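Local coordinates for hypothetical protein aq_1494 (Aquifex aeolicus, PDB 2EGR) that is a putative esterase of the 4-hydroxybenzoyl-CoA thioesterase family that probably hydrolyses fatty acyl-CoA thioesters, at residues E62-L67 with V100-T105; E74-L79 with I92-D97; F85-S90 with H107-N112; R6-F11 with F68-F73. All coordinates share one frame; numbering follows the deposited sequence.

Contact 1 of 4, residues E62-L67 with V100-T105; sequences EYKKPL and VAKANT
Glu62 and Lys102 are an antiparallel hydrogen-bonded pair, joined by Glu62 N to Lys102 O at 2.8 Å, almost straight at 177°, and by Lys102 N to Glu62 O at 3.0 Å. Just beyond, where strand 52-63 gives out, one carbonyl does double duty: Val100 O takes Lys64 N at 2.8 Å from above its plane and Lys65 N at 3.0 Å, and two donors on one oxygen hold the first loop residues against strand 98-111. Apolar contact follows the same turn. Val100 CG1 meets Leu67 CG at 3.8 Å, while its other methyl, CG2, lies against Lys65 CB. The polar side chains run along the surface. With CG set between backbone N and carbonyl carbon (chi1 48°), Glu62 lies beside Lys102, and Lys64 CE comes over Lys102 CG at 3.7 Å. Glu62 OE2 makes a long salt bridge to Lys64 NZ, 3.8 Å, while OE1 is hydrogen-bonded to the Tyr60 hydroxyl. Val100 and Ala101 both face Val93, a classic beta bulge where strand 98-111 meets strand 86-95. On the face of Tyr63 and Ala101 sits helix 22-39: Tyr63 meets Tyr25 edge-to-face and bonds the His22 carbonyl, and at Glu62 the sheet runs on into a second subunit.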
loop_
_atom_site.group_PDB
_atom_site.type_symbol
_atom_site.label_atom_id
_atom_site.label_comp_id
_atom_site.label_asym_id
_atom_site.label_seq_id
_atom_site.Cartn_x
_atom_site.Cartn_y
_atom_site.Cartn_z
ATOM N N GLU A 62 -0.416 15.871 11.662
ATOM C CA GLU A 62 -1.692 16.412 12.060
ATOM C C GLU A 62 -2.556 16.709 10.849
ATOM O O GLU A 62 -2.124 17.362 9.876
ATOM C CB GLU A 62 -1.585 17.621 13.025
ATOM C CG GLU A 62 -0.630 18.703 12.634
ATOM C CD GLU A 62 -0.453 19.752 13.751
ATOM O OE1 GLU A 62 -0.695 19.412 14.941
ATOM O OE2 GLU A 62 -0.054 20.899 13.432
ATOM N N TYR A 63 -3.787 16.232 10.926
ATOM C CA TYR A 63 -4.708 16.197 9.808
ATOM C C TYR A 63 -5.821 17.207 10.015
ATOM O O TYR A 63 -6.643 17.088 10.935
ATOM C CB TYR A 63 -5.277 14.775 9.606
ATOM C CG TYR A 63 -4.219 13.695 9.410
ATOM C CD1 TYR A 63 -3.847 13.288 8.125
ATOM C CD2 TYR A 63 -3.601 13.090 10.507
ATOM C CE1 TYR A 63 -2.859 12.292 7.942
ATOM C CE2 TYR A 63 -2.603 12.126 10.350
ATOM C CZ TYR A 63 -2.243 11.721 9.046
ATOM O OH TYR A 63 -1.282 10.762 8.891
ATOM N N LYS A 64 -5.854 18.223 9.164
ATOM C CA LYS A 64 -6.813 19.314 9.340
ATOM C C LYS A 64 -8.015 19.221 8.402
ATOM O O LYS A 64 -9.148 19.393 8.830
ATOM C CB LYS A 64 -6.109 20.684 9.209
ATOM C CG LYS A 64 -4.805 20.785 9.984
ATOM C CD LYS A 64 -3.979 22.030 9.551
ATOM C CE LYS A 64 -2.713 22.180 10.414
ATOM N NZ LYS A 64 -3.021 22.572 11.847
ATOM N N LYS A 65 -7.769 18.963 7.116
ATOM C CA LYS A 65 -8.806 18.783 6.127
ATOM C C LYS A 65 -8.405 17.595 5.232
ATOM O O LYS A 65 -7.231 17.388 4.999
ATOM C CB LYS A 65 -8.958 20.044 5.261
ATOM C CG LYS A 65 -9.362 21.349 6.032
ATOM C CD LYS A 65 -10.871 21.365 6.329
ATOM C CE LYS A 65 -11.287 22.506 7.286
ATOM N NZ LYS A 65 -12.732 22.900 7.064
ATOM N N PRO A 66 -9.377 16.862 4.695
ATOM C CA PRO A 66 -9.009 15.685 3.890
ATOM C C PRO A 66 -8.513 16.043 2.491
ATOM O O PRO A 66 -8.757 17.145 2.019
ATOM C CB PRO A 66 -10.327 14.928 3.773
ATOM C CG PRO A 66 -11.355 16.006 3.776
ATOM C CD PRO A 66 -10.839 16.998 4.810
ATOM N N LEU A 67 -7.857 15.075 1.846
ATOM C CA LEU A 67 -7.564 15.119 0.424
ATOM C C LEU A 67 -8.443 14.053 -0.250
ATOM O O LEU A 67 -8.671 12.971 0.325
ATOM C CB LEU A 67 -6.081 14.855 0.181
ATOM C CG LEU A 67 -5.047 15.946 0.543
ATOM C CD1 LEU A 67 -3.669 15.342 0.399
ATOM C CD2 LEU A 67 -5.219 17.156 -0.363
ATOM N N VAL A 100 -3.812 21.677 4.783
ATOM C CA VAL A 100 -4.689 20.529 4.935
ATOM C C VAL A 100 -4.074 19.535 5.961
ATOM O O VAL A 100 -4.783 18.719 6.577
ATOM C CB VAL A 100 -4.893 19.974 3.479
ATOM C CG1 VAL A 100 -4.507 18.556 3.282
ATOM C CG2 VAL A 100 -6.229 20.405 2.860
ATOM N N ALA A 101 -2.753 19.608 6.136
ATOM C CA ALA A 101 -2.051 18.845 7.155
ATOM C C ALA A 101 -0.676 19.435 7.414
ATOM O O ALA A 101 -0.115 20.154 6.562
ATOM C CB ALA A 101 -1.922 17.351 6.724
ATOM N N LYS A 102 -0.124 19.133 8.583
ATOM C CA LYS A 102 1.259 19.491 8.928
ATOM C C LYS A 102 1.923 18.303 9.565
ATOM O O LYS A 102 1.270 17.562 10.294
ATOM C CB LYS A 102 1.289 20.665 9.920
ATOM C CG LYS A 102 0.822 21.934 9.303
ATOM C CD LYS A 102 1.159 23.129 10.180
ATOM C CE LYS A 102 0.696 24.433 9.546
ATOM N NZ LYS A 102 0.932 25.552 10.568
ATOM N N ALA A 103 3.227 18.167 9.336
ATOM C CA ALA A 103 4.004 17.030 9.796
ATOM C C ALA A 103 5.475 17.343 10.016
ATOM O O ALA A 103 5.983 18.420 9.622
ATOM C CB ALA A 103 3.886 15.895 8.780
ATOM N N ASN A 104 6.164 16.363 10.583
ATOM C CA ASN A 104 7.592 16.403 10.756
ATOM C C ASN A 104 8.140 14.998 10.894
ATOM O O ASN A 104 7.410 14.077 11.350
ATOM C CB ASN A 104 7.980 17.312 11.935
ATOM C CG ASN A 104 7.443 16.828 13.282
ATOM O OD1 ASN A 104 8.047 15.971 13.915
ATOM N ND2 ASN A 104 6.367 17.448 13.756
ATOM N N THR A 105 9.395 14.856 10.491
ATOM C CA THR A 105 10.142 13.611 10.538
ATOM C C THR A 105 11.582 13.890 10.964
ATOM O O THR A 105 12.203 14.868 10.520
ATOM C CB THR A 105 10.149 12.874 9.185
ATOM O OG1 THR A 105 10.759 13.705 8.184
ATOM C CG2 THR A 105 8.711 12.514 8.744
#

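Contact 2 of 4, residues E74-L79 with I92-D97; sequences EVHLNL and IVFKED
Phe94 turns its edge onto the face of His76, and this is the tight part of the contact. Phe94 CD2 stands 3.5 Å above the imidazole plane, over its centre, with the ring centroids 4.7 Å apart and the planes at 57°: an edge-to-face pair. Both side chains leave the same face of the hairpin; with CG beside the backbone N (chi1 -69° in His76) the imidazole is placed where the Phe94 edge meets its face. Ile92 CG2 lies over a face of Phe94, near the rim, and Glu74 CB meets the imidazole at its edge. A serine at His76 would probably leave the Phe94 edge without its aromatic partner and the ring more at liberty to turn. This face is partly open to solvent, and there Glu74 sends OE2 to a salt bridge with Arg6. The other face is buried yet looser between the strands themselves, Val75 CG2 and Val93 CG2 coming no nearer than 4.4 Å. Between the two faces the backbones are firmly joined, with Phe94 N to Glu74 O at 2.7 Å and His76 N to Ile92 O at 2.9 Å among four bonds. Strands 72-82 and 86-95 form a hairpin here, strand 3-8 lies beyond the first and strand 98-111 beyond the second, and helix 22-39 presses Phe29 against both valines.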
loop_
_atom_site.group_PDB
_atom_site.type_symbol
_atom_site.label_atom_id
_atom_site.label_comp_id
_atom_site.label_asym_id
_atom_site.label_seq_id
_atom_site.Cartn_x
_atom_site.Cartn_y
_atom_site.Cartn_z
ATOM N N GLU A 74 0.275 20.207 -2.665
ATOM C CA GLU A 74 1.695 20.492 -2.603
ATOM C C GLU A 74 2.148 20.203 -1.196
ATOM O O GLU A 74 1.461 20.537 -0.247
ATOM C CB GLU A 74 1.986 21.963 -2.989
ATOM C CG GLU A 74 1.530 22.268 -4.401
ATOM C CD GLU A 74 1.908 23.664 -4.858
ATOM O OE1 GLU A 74 2.091 24.539 -3.997
ATOM O OE2 GLU A 74 2.077 23.848 -6.081
ATOM N N VAL A 75 3.298 19.551 -1.112
ATOM C CA VAL A 75 4.043 19.355 0.111
ATOM C C VAL A 75 5.194 20.390 0.108
ATOM O O VAL A 75 6.091 20.349 -0.764
ATOM C CB VAL A 75 4.611 17.937 0.126
ATOM C CG1 VAL A 75 5.410 17.677 1.402
ATOM C CG2 VAL A 75 3.454 16.911 -0.084
ATOM N N HIS A 76 5.129 21.330 1.043
ATOM C CA HIS A 76 6.182 22.325 1.225
ATOM C C HIS A 76 7.046 21.844 2.379
ATOM O O HIS A 76 6.566 21.732 3.543
ATOM C CB HIS A 76 5.575 23.681 1.594
ATOM C CG HIS A 76 4.813 24.355 0.493
ATOM N ND1 HIS A 76 4.089 23.678 -0.468
ATOM C CD2 HIS A 76 4.640 25.671 0.228
ATOM C CE1 HIS A 76 3.506 24.549 -1.277
ATOM N NE2 HIS A 76 3.812 25.765 -0.863
ATOM N N LEU A 77 8.292 21.541 2.049
ATOM C CA LEU A 77 9.269 20.932 2.946
ATOM C C LEU A 77 10.216 22.005 3.445
ATOM O O LEU A 77 10.638 22.861 2.657
ATOM C CB LEU A 77 10.057 19.879 2.141
ATOM C CG LEU A 77 11.177 18.981 2.637
ATOM C CD1 LEU A 77 11.379 17.758 1.719
ATOM C CD2 LEU A 77 12.480 19.763 2.736
ATOM N N ASN A 78 10.567 21.943 4.732
ATOM C CA ASN A 78 11.595 22.809 5.318
ATOM C C ASN A 78 12.538 22.022 6.238
ATOM O O ASN A 78 12.072 21.172 6.997
ATOM C CB ASN A 78 10.925 23.953 6.077
ATOM C CG ASN A 78 11.946 24.966 6.651
ATOM O OD1 ASN A 78 12.789 25.506 5.913
ATOM N ND2 ASN A 78 11.875 25.211 7.962
ATOM N N LEU A 79 13.848 22.275 6.155
ATOM C CA LEU A 79 14.816 21.687 7.090
ATOM C C LEU A 79 14.701 22.449 8.390
ATOM O O LEU A 79 14.833 23.677 8.426
ATOM C CB LEU A 79 16.264 21.761 6.566
ATOM C CG LEU A 79 17.381 21.192 7.450
ATOM C CD1 LEU A 79 17.284 19.686 7.522
ATOM C CD2 LEU A 79 18.793 21.618 6.952
ATOM N N ILE A 92 4.338 21.086 5.306
ATOM C CA ILE A 92 2.962 21.541 5.254
ATOM C C ILE A 92 2.331 21.082 3.941
ATOM O O ILE A 92 2.907 21.262 2.867
ATOM C CB ILE A 92 2.802 23.100 5.396
ATOM C CG1 ILE A 92 3.482 23.576 6.681
ATOM C CG2 ILE A 92 1.332 23.471 5.432
ATOM C CD1 ILE A 92 4.056 25.001 6.601
ATOM N N VAL A 93 1.172 20.452 4.053
ATOM C CA VAL A 93 0.445 20.012 2.865
ATOM C C VAL A 93 -0.604 21.035 2.516
ATOM O O VAL A 93 -1.518 21.300 3.312
ATOM C CB VAL A 93 -0.194 18.620 3.058
ATOM C CG1 VAL A 93 -0.976 18.224 1.767
ATOM C CG2 VAL A 93 0.892 17.591 3.413
ATOM N N PHE A 94 -0.461 21.643 1.335
ATOM C CA PHE A 94 -1.427 22.624 0.848
ATOM C C PHE A 94 -2.338 22.103 -0.238
ATOM O O PHE A 94 -1.903 21.404 -1.155
ATOM C CB PHE A 94 -0.706 23.866 0.291
ATOM C CG PHE A 94 -0.095 24.729 1.351
ATOM C CD1 PHE A 94 -0.888 25.616 2.084
ATOM C CD2 PHE A 94 1.257 24.642 1.630
ATOM C CE1 PHE A 94 -0.320 26.417 3.081
ATOM C CE2 PHE A 94 1.835 25.440 2.622
ATOM C CZ PHE A 94 1.042 26.326 3.339
ATOM N N LYS A 95 -3.607 22.482 -0.146
ATOM C CA LYS A 95 -4.548 22.314 -1.240
ATOM C C LYS A 95 -5.273 23.644 -1.483
ATOM O O LYS A 95 -5.971 24.168 -0.609
ATOM C CB LYS A 95 -5.525 21.183 -0.891
ATOM C CG LYS A 95 -6.714 21.006 -1.824
ATOM C CD LYS A 95 -7.744 20.083 -1.137
ATOM C CE LYS A 95 -9.033 20.064 -1.896
ATOM N NZ LYS A 95 -10.059 19.045 -1.461
ATOM N N GLU A 96 -5.114 24.175 -2.689
ATOM C CA GLU A 96 -5.606 25.514 -3.004
ATOM C C GLU A 96 -5.020 26.488 -1.956
ATOM O O GLU A 96 -3.816 26.459 -1.718
ATOM C CB GLU A 96 -7.128 25.507 -3.158
ATOM C CG GLU A 96 -7.482 25.067 -4.589
ATOM C CD GLU A 96 -8.781 24.308 -4.723
ATOM O OE1 GLU A 96 -9.167 23.541 -3.813
ATOM O OE2 GLU A 96 -9.420 24.461 -5.785
ATOM N N ASP A 97 -5.786 27.335 -1.307
ATOM C CA ASP A 97 -5.047 28.261 -0.421
ATOM C C ASP A 97 -4.597 27.603 0.908
ATOM O O ASP A 97 -3.830 28.187 1.700
ATOM C CB ASP A 97 -5.825 29.578 -0.189
ATOM C CG ASP A 97 -5.485 30.671 -1.228
ATOM O OD1 ASP A 97 -5.971 31.822 -1.069
ATOM O OD2 ASP A 97 -4.741 30.378 -2.204
#

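Contact 3 of 4, residues F85-S90 with H107-N112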
loop_
_atom_site.group_PDB
_atom_site.type_symbol
_atom_site.label_atom_id
_atom_site.label_comp_id
_atom_site.label_asym_id
_atom_site.label_seq_id
_atom_site.Cartn_x
_atom_site.Cartn_y
_atom_site.Cartn_z
ATOM N N PHE A 85 24.616 14.260 13.985
ATOM C CA PHE A 85 24.095 12.922 13.711
ATOM C C PHE A 85 22.706 12.835 13.081
ATOM O O PHE A 85 22.387 11.819 12.464
ATOM C CB PHE A 85 24.113 12.081 14.994
ATOM C CG PHE A 85 25.489 11.689 15.441
ATOM C CD1 PHE A 85 26.163 10.637 14.826
ATOM C CD2 PHE A 85 26.111 12.373 16.480
ATOM C CE1 PHE A 85 27.447 10.280 15.237
ATOM C CE2 PHE A 85 27.392 12.020 16.890
ATOM C CZ PHE A 85 28.052 10.975 16.276
ATOM N N THR A 86 21.886 13.867 13.272
ATOM C CA THR A 86 20.466 13.825 12.899
ATOM C C THR A 86 20.019 15.057 12.111
ATOM O O THR A 86 20.712 16.073 12.104
ATOM C CB THR A 86 19.528 13.679 14.152
ATOM O OG1 THR A 86 19.421 14.924 14.842
ATOM C CG2 THR A 86 20.020 12.587 15.115
ATOM N N PHE A 87 18.857 14.949 11.460
ATOM C CA PHE A 87 18.173 16.096 10.866
ATOM C C PHE A 87 16.671 15.904 10.908
ATOM O O PHE A 87 16.196 14.754 10.960
ATOM C CB PHE A 87 18.651 16.359 9.426
ATOM C CG PHE A 87 18.505 15.174 8.493
ATOM C CD1 PHE A 87 17.397 15.066 7.651
ATOM C CD2 PHE A 87 19.507 14.202 8.421
ATOM C CE1 PHE A 87 17.293 13.985 6.755
ATOM C CE2 PHE A 87 19.403 13.108 7.547
ATOM C CZ PHE A 87 18.285 13.005 6.709
ATOM N N THR A 88 15.949 17.021 10.904
ATOM C CA THR A 88 14.484 17.077 11.066
ATOM C C THR A 88 13.883 17.918 9.945
ATOM O O THR A 88 14.302 19.068 9.727
ATOM C CB THR A 88 14.066 17.672 12.461
ATOM O OG1 THR A 88 14.630 16.867 13.488
ATOM C CG2 THR A 88 12.551 17.696 12.663
ATOM N N PHE A 89 12.931 17.333 9.208
ATOM C CA PHE A 89 12.147 18.087 8.255
ATOM C C PHE A 89 10.773 18.406 8.791
ATOM O O PHE A 89 10.187 17.597 9.531
ATOM C CB PHE A 89 11.958 17.312 6.929
ATOM C CG PHE A 89 13.205 17.156 6.119
ATOM C CD1 PHE A 89 13.771 18.239 5.457
ATOM C CD2 PHE A 89 13.784 15.901 5.963
ATOM C CE1 PHE A 89 14.929 18.062 4.668
ATOM C CE2 PHE A 89 14.932 15.715 5.174
ATOM C CZ PHE A 89 15.510 16.796 4.540
ATOM N N SER A 90 10.260 19.574 8.407
ATOM C CA SER A 90 8.861 19.916 8.603
ATOM C C SER A 90 8.165 19.967 7.248
ATOM O O SER A 90 8.810 20.163 6.203
ATOM C CB SER A 90 8.655 21.206 9.418
ATOM O OG SER A 90 8.731 22.381 8.635
ATOM N N HIS A 107 15.473 12.072 11.405
ATOM C CA HIS A 107 16.295 11.056 10.757
ATOM C C HIS A 107 17.715 11.020 11.299
ATOM O O HIS A 107 18.234 12.009 11.799
ATOM C CB HIS A 107 16.386 11.312 9.245
ATOM C CG HIS A 107 15.057 11.416 8.567
ATOM N ND1 HIS A 107 14.321 12.582 8.547
ATOM C CD2 HIS A 107 14.315 10.491 7.924
ATOM C CE1 HIS A 107 13.186 12.373 7.910
ATOM N NE2 HIS A 107 13.150 11.106 7.535
ATOM N N CYS A 108 18.338 9.874 11.151
ATOM C CA CYS A 108 19.746 9.737 11.413
ATOM C C CYS A 108 20.312 8.894 10.293
ATOM O O CYS A 108 19.586 8.543 9.351
ATOM C CB CYS A 108 19.978 9.151 12.814
ATOM S SG CYS A 108 19.500 7.439 13.028
ATOM N N MET A 109 21.613 8.616 10.347
ATOM C CA MET A 109 22.280 7.930 9.258
ATOM C C MET A 109 23.125 6.761 9.725
ATOM O O MET A 109 23.705 6.776 10.824
ATOM C CB MET A 109 23.113 8.905 8.416
ATOM C CG MET A 109 22.272 9.858 7.559
ATOM S SD MET A 109 23.194 10.787 6.327
ATOM C CE MET A 109 22.080 12.121 6.162
ATOM N N VAL A 110 23.187 5.747 8.874
ATOM C CA VAL A 110 23.808 4.481 9.220
ATOM C C VAL A 110 24.747 4.006 8.111
ATOM O O VAL A 110 24.430 4.093 6.907
ATOM C CB VAL A 110 22.700 3.420 9.586
ATOM C CG1 VAL A 110 23.149 1.982 9.334
ATOM C CG2 VAL A 110 22.227 3.620 11.024
ATOM N N LYS A 111 25.919 3.534 8.534
ATOM C CA LYS A 111 26.884 2.891 7.652
ATOM C C LYS A 111 27.582 1.753 8.403
ATOM O O LYS A 111 27.985 1.923 9.569
ATOM C CB LYS A 111 27.911 3.905 7.136
ATOM C CG LYS A 111 28.599 3.475 5.848
ATOM C CD LYS A 111 29.844 4.293 5.576
ATOM C CE LYS A 111 30.542 3.813 4.309
ATOM N NZ LYS A 111 31.851 4.501 4.082
ATOM N N ASN A 112 27.716 0.610 7.724
ATOM C CA ASN A 112 28.330 -0.604 8.286
ATOM C C ASN A 112 27.746 -0.980 9.655
ATOM O O ASN A 112 28.484 -1.211 10.635
ATOM C CB ASN A 112 29.864 -0.474 8.348
ATOM C CG ASN A 112 30.525 -0.617 6.983
ATOM O OD1 ASN A 112 30.266 -1.578 6.243
ATOM N ND2 ASN A 112 31.400 0.337 6.647
#
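Phe87 and His107 face each other as an antiparallel hydrogen-bonded pair, Phe87 N reaching His107 O at 3.0 Å and His107 N reaching Phe87 O at 2.8 Å. The Phe87 side chain can be followed outward. From CB the ring takes the position between backbone N and carbonyl carbon (chi1 56°), which swings it across to the neighbouring strand. CE1 then comes 3.8 Å from His107 CB, and CZ, at the tip, closes to 3.6 Å from that same carbon. His107 CB thus lies over the ring face, 3.8 Å from the centroid of Phe87 and 20° off the normal, a CH-pi contact. The imidazole itself is slid aside: its plane is within 19° of the Phe87 ring, but the two scarcely overlap, and it lies near the edge of Phe89. On the CD2 and CE2 side of Phe87 lies the Met109 methyl, modelled too close to CE2 to be relied on. Leu126 of helix 120-126 packs on both Phe87 and Phe89, and Val54 of strand 52-63 touches Phe87 and His107. On the other face Thr86 CG2 sits 4.1 Å from Cys108 CB. The arrangement is that of a beta hairpin within the curved antiparallel sheet of a hotdog fold, its aromatic face packed partly against the C-terminal helix.

Contact 4 of 4, residues R6-F11 with F68-F73; sequences RRRVQF and FYDDVF
Arg7 and Phe73 pair antiparallel, Phe73 N to Arg7 O at 2.9 Å, before Val9 N takes Asp71 O and Asp70 N takes Val9 O at the type II beta turn from Phe68 to Asp71. The extended base of Arg8 (chi1 179°) runs beside Asp70, giving a weak salt bridge from NH1 to OD1 at 3.3 Å, while Val72 CG2 covers a guanidinium face. A leucine in place of Arg8 would probably cost Asp70 this partner, leaving its charge to Arg38 of the third subunit. A water donates to Asp70 OD1 and to Val9 O, at 2.7 and 2.8 Å. Phe11 points CD1 onto the centre of the Tyr69 ring, 3.5 Å above it, edge-to-face, with Asp70 CB on the opposite face. Arg7 CB makes a CH-pi contact over the Phe73 ring, and the Arg7 guanidinium forms salt bridges with Glu31 and Glu13. This is the end of the hotdog sheet where strand 3-8 joins strand 72-82, at a subunit interface: Phe11 packs on Asp15, the predicted active-site residue, of the fourth subunit.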
loop_
_atom_site.group_PDB
_atom_site.type_symbol
_atom_site.label_atom_id
_atom_site.label_comp_id
_atom_site.label_asym_id
_atom_site.label_seq_id
_atom_site.Cartn_x
_atom_site.Cartn_y
_atom_site.Cartn_z
ATOM N N ARG A 6 4.814 18.906 -5.885
ATOM C CA ARG A 6 3.412 18.983 -6.292
ATOM C C ARG A 6 2.976 17.659 -6.881
ATOM O O ARG A 6 3.682 17.064 -7.704
ATOM C CB ARG A 6 3.215 20.110 -7.320
ATOM C CG ARG A 6 1.839 20.315 -7.808
ATOM C CD ARG A 6 1.781 21.875 -8.003
ATOM N NE ARG A 6 0.836 22.197 -9.002
ATOM C CZ ARG A 6 0.142 23.320 -9.126
ATOM N NH1 ARG A 6 0.201 24.365 -8.275
ATOM N NH2 ARG A 6 -0.665 23.338 -10.138
ATOM N N ARG A 7 1.796 17.216 -6.469
ATOM C CA ARG A 7 1.397 15.831 -6.575
ATOM C C ARG A 7 -0.122 15.786 -6.752
ATOM O O ARG A 7 -0.848 16.614 -6.193
ATOM C CB ARG A 7 1.834 15.096 -5.264
ATOM C CG ARG A 7 1.500 13.605 -5.116
ATOM C CD ARG A 7 2.010 12.734 -6.235
ATOM N NE ARG A 7 2.371 11.438 -5.653
ATOM C CZ ARG A 7 1.518 10.473 -5.350
ATOM N NH1 ARG A 7 0.228 10.600 -5.605
ATOM N NH2 ARG A 7 1.983 9.356 -4.790
ATOM N N ARG A 8 -0.600 14.819 -7.539
ATOM C CA ARG A 8 -2.036 14.567 -7.637
ATOM C C ARG A 8 -2.429 13.248 -6.931
ATOM O O ARG A 8 -1.704 12.266 -7.042
ATOM C CB ARG A 8 -2.405 14.506 -9.111
ATOM C CG ARG A 8 -3.817 14.239 -9.423
ATOM C CD ARG A 8 -3.964 14.172 -10.938
ATOM N NE ARG A 8 -3.634 15.470 -11.537
ATOM C CZ ARG A 8 -4.513 16.428 -11.818
ATOM N NH1 ARG A 8 -5.786 16.286 -11.539
ATOM N NH2 ARG A 8 -4.096 17.575 -12.354
ATOM N N VAL A 9 -3.573 13.261 -6.238
ATOM C CA VAL A 9 -4.079 12.061 -5.506
ATOM C C VAL A 9 -4.499 10.989 -6.492
ATOM O O VAL A 9 -5.306 11.242 -7.388
ATOM C CB VAL A 9 -5.276 12.390 -4.595
ATOM C CG1 VAL A 9 -5.860 11.045 -3.978
ATOM C CG2 VAL A 9 -4.897 13.409 -3.497
ATOM N N GLN A 10 -3.971 9.768 -6.315
ATOM C CA GLN A 10 -4.354 8.610 -7.163
ATOM C C GLN A 10 -5.471 7.820 -6.489
ATOM O O GLN A 10 -5.603 7.861 -5.248
ATOM C CB GLN A 10 -3.127 7.683 -7.370
ATOM C CG GLN A 10 -1.940 8.303 -8.173
ATOM C CD GLN A 10 -2.283 8.702 -9.610
ATOM O OE1 GLN A 10 -3.192 8.169 -10.232
ATOM N NE2 GLN A 10 -1.502 9.641 -10.155
ATOM N N PHE A 11 -6.264 7.105 -7.283
ATOM C CA PHE A 11 -7.467 6.458 -6.763
ATOM C C PHE A 11 -7.139 5.454 -5.694
ATOM O O PHE A 11 -7.797 5.421 -4.635
ATOM C CB PHE A 11 -8.281 5.783 -7.864
ATOM C CG PHE A 11 -9.727 5.598 -7.491
ATOM C CD1 PHE A 11 -10.638 6.664 -7.556
ATOM C CD2 PHE A 11 -10.192 4.353 -7.065
ATOM C CE1 PHE A 11 -11.993 6.495 -7.166
ATOM C CE2 PHE A 11 -11.545 4.169 -6.714
ATOM C CZ PHE A 11 -12.458 5.246 -6.782
ATOM N N PHE A 68 -8.927 14.378 -1.446
ATOM C CA PHE A 68 -9.840 13.540 -2.203
ATOM C C PHE A 68 -9.131 13.041 -3.447
ATOM O O PHE A 68 -8.125 13.607 -3.854
ATOM C CB PHE A 68 -11.081 14.350 -2.634
ATOM C CG PHE A 68 -11.812 14.995 -1.483
ATOM C CD1 PHE A 68 -12.254 14.244 -0.419
ATOM C CD2 PHE A 68 -12.053 16.376 -1.480
ATOM C CE1 PHE A 68 -12.937 14.853 0.690
ATOM C CE2 PHE A 68 -12.733 16.987 -0.405
ATOM C CZ PHE A 68 -13.173 16.223 0.672
ATOM N N TYR A 69 -9.680 12.002 -4.060
ATOM C CA TYR A 69 -9.213 11.522 -5.341
ATOM C C TYR A 69 -9.079 12.666 -6.336
ATOM O O TYR A 69 -10.020 13.447 -6.513
ATOM C CB TYR A 69 -10.159 10.440 -5.942
ATOM C CG TYR A 69 -9.812 10.113 -7.374
ATOM C CD1 TYR A 69 -8.514 9.676 -7.735
ATOM C CD2 TYR A 69 -10.747 10.294 -8.402
ATOM C CE1 TYR A 69 -8.190 9.410 -9.101
ATOM C CE2 TYR A 69 -10.436 10.017 -9.719
ATOM C CZ TYR A 69 -9.174 9.565 -10.066
ATOM O OH TYR A 69 -8.905 9.316 -11.391
ATOM N N ASP A 70 -7.910 12.699 -6.993
ATOM C CA ASP A 70 -7.600 13.584 -8.116
ATOM C C ASP A 70 -7.329 15.015 -7.669
ATOM O O ASP A 70 -7.156 15.866 -8.544
ATOM C CB ASP A 70 -8.696 13.555 -9.200
ATOM C CG ASP A 70 -8.133 13.696 -10.618
ATOM O OD1 ASP A 70 -6.987 13.310 -10.849
ATOM O OD2 ASP A 70 -8.835 14.169 -11.524
ATOM N N ASP A 71 -7.268 15.280 -6.353
ATOM C CA ASP A 71 -6.879 16.607 -5.833
ATOM C C ASP A 71 -5.421 16.865 -6.158
ATOM O O ASP A 71 -4.586 15.971 -6.037
ATOM C CB ASP A 71 -7.038 16.749 -4.319
ATOM C CG ASP A 71 -8.465 17.024 -3.882
ATOM O OD1 ASP A 71 -9.303 17.379 -4.716
ATOM O OD2 ASP A 71 -8.711 16.925 -2.662
ATOM N N VAL A 72 -5.115 18.089 -6.579
ATOM C CA VAL A 72 -3.725 18.505 -6.711
ATOM C C VAL A 72 -3.325 19.171 -5.396
ATOM O O VAL A 72 -4.050 20.029 -4.868
ATOM C CB VAL A 72 -3.498 19.426 -7.940
ATOM C CG1 VAL A 72 -1.997 19.911 -7.992
ATOM C CG2 VAL A 72 -3.864 18.678 -9.218
ATOM N N PHE A 73 -2.204 18.734 -4.844
ATOM C CA PHE A 73 -1.752 19.231 -3.570
ATOM C C PHE A 73 -0.245 19.474 -3.641
ATOM O O PHE A 73 0.418 19.054 -4.590
ATOM C CB PHE A 73 -2.190 18.286 -2.414
ATOM C CG PHE A 73 -1.501 16.966 -2.432
ATOM C CD1 PHE A 73 -0.280 16.798 -1.795
ATOM C CD2 PHE A 73 -2.066 15.889 -3.133
ATOM C CE1 PHE A 73 0.383 15.562 -1.811
ATOM C CE2 PHE A 73 -1.407 14.672 -3.184
ATOM C CZ PHE A 73 -0.192 14.501 -2.526
HETATM O O HOH W 1 -5.378 11.252 -10.219
#

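Across the antiparallel sheet the pairings follow in the order contact 4, contact 2, contact 3, contact 1. Contacts 1 and 2, centres about 9 Å apart, are joined by Val100 N to Val93 O at 2.8 Å. Contact 3 lies about 22 Å from each of them, centre to centre, on the other side of the chain's centre, linked through Thr105 O to Phe89 N and Asn78 O to Ser90 N. Contacts 2 and 4, centres about 13 Å apart, are tied by a salt bridge from Lys95 NZ to Asp71 OD2 as well as by that of Glu74 with Arg6. Side chains of contacts 1 and 4, Pro66 and Phe68, come within about 9 Å of that of Asp15, the predicted active-site residue; contacts 2 and 3 lie away from it.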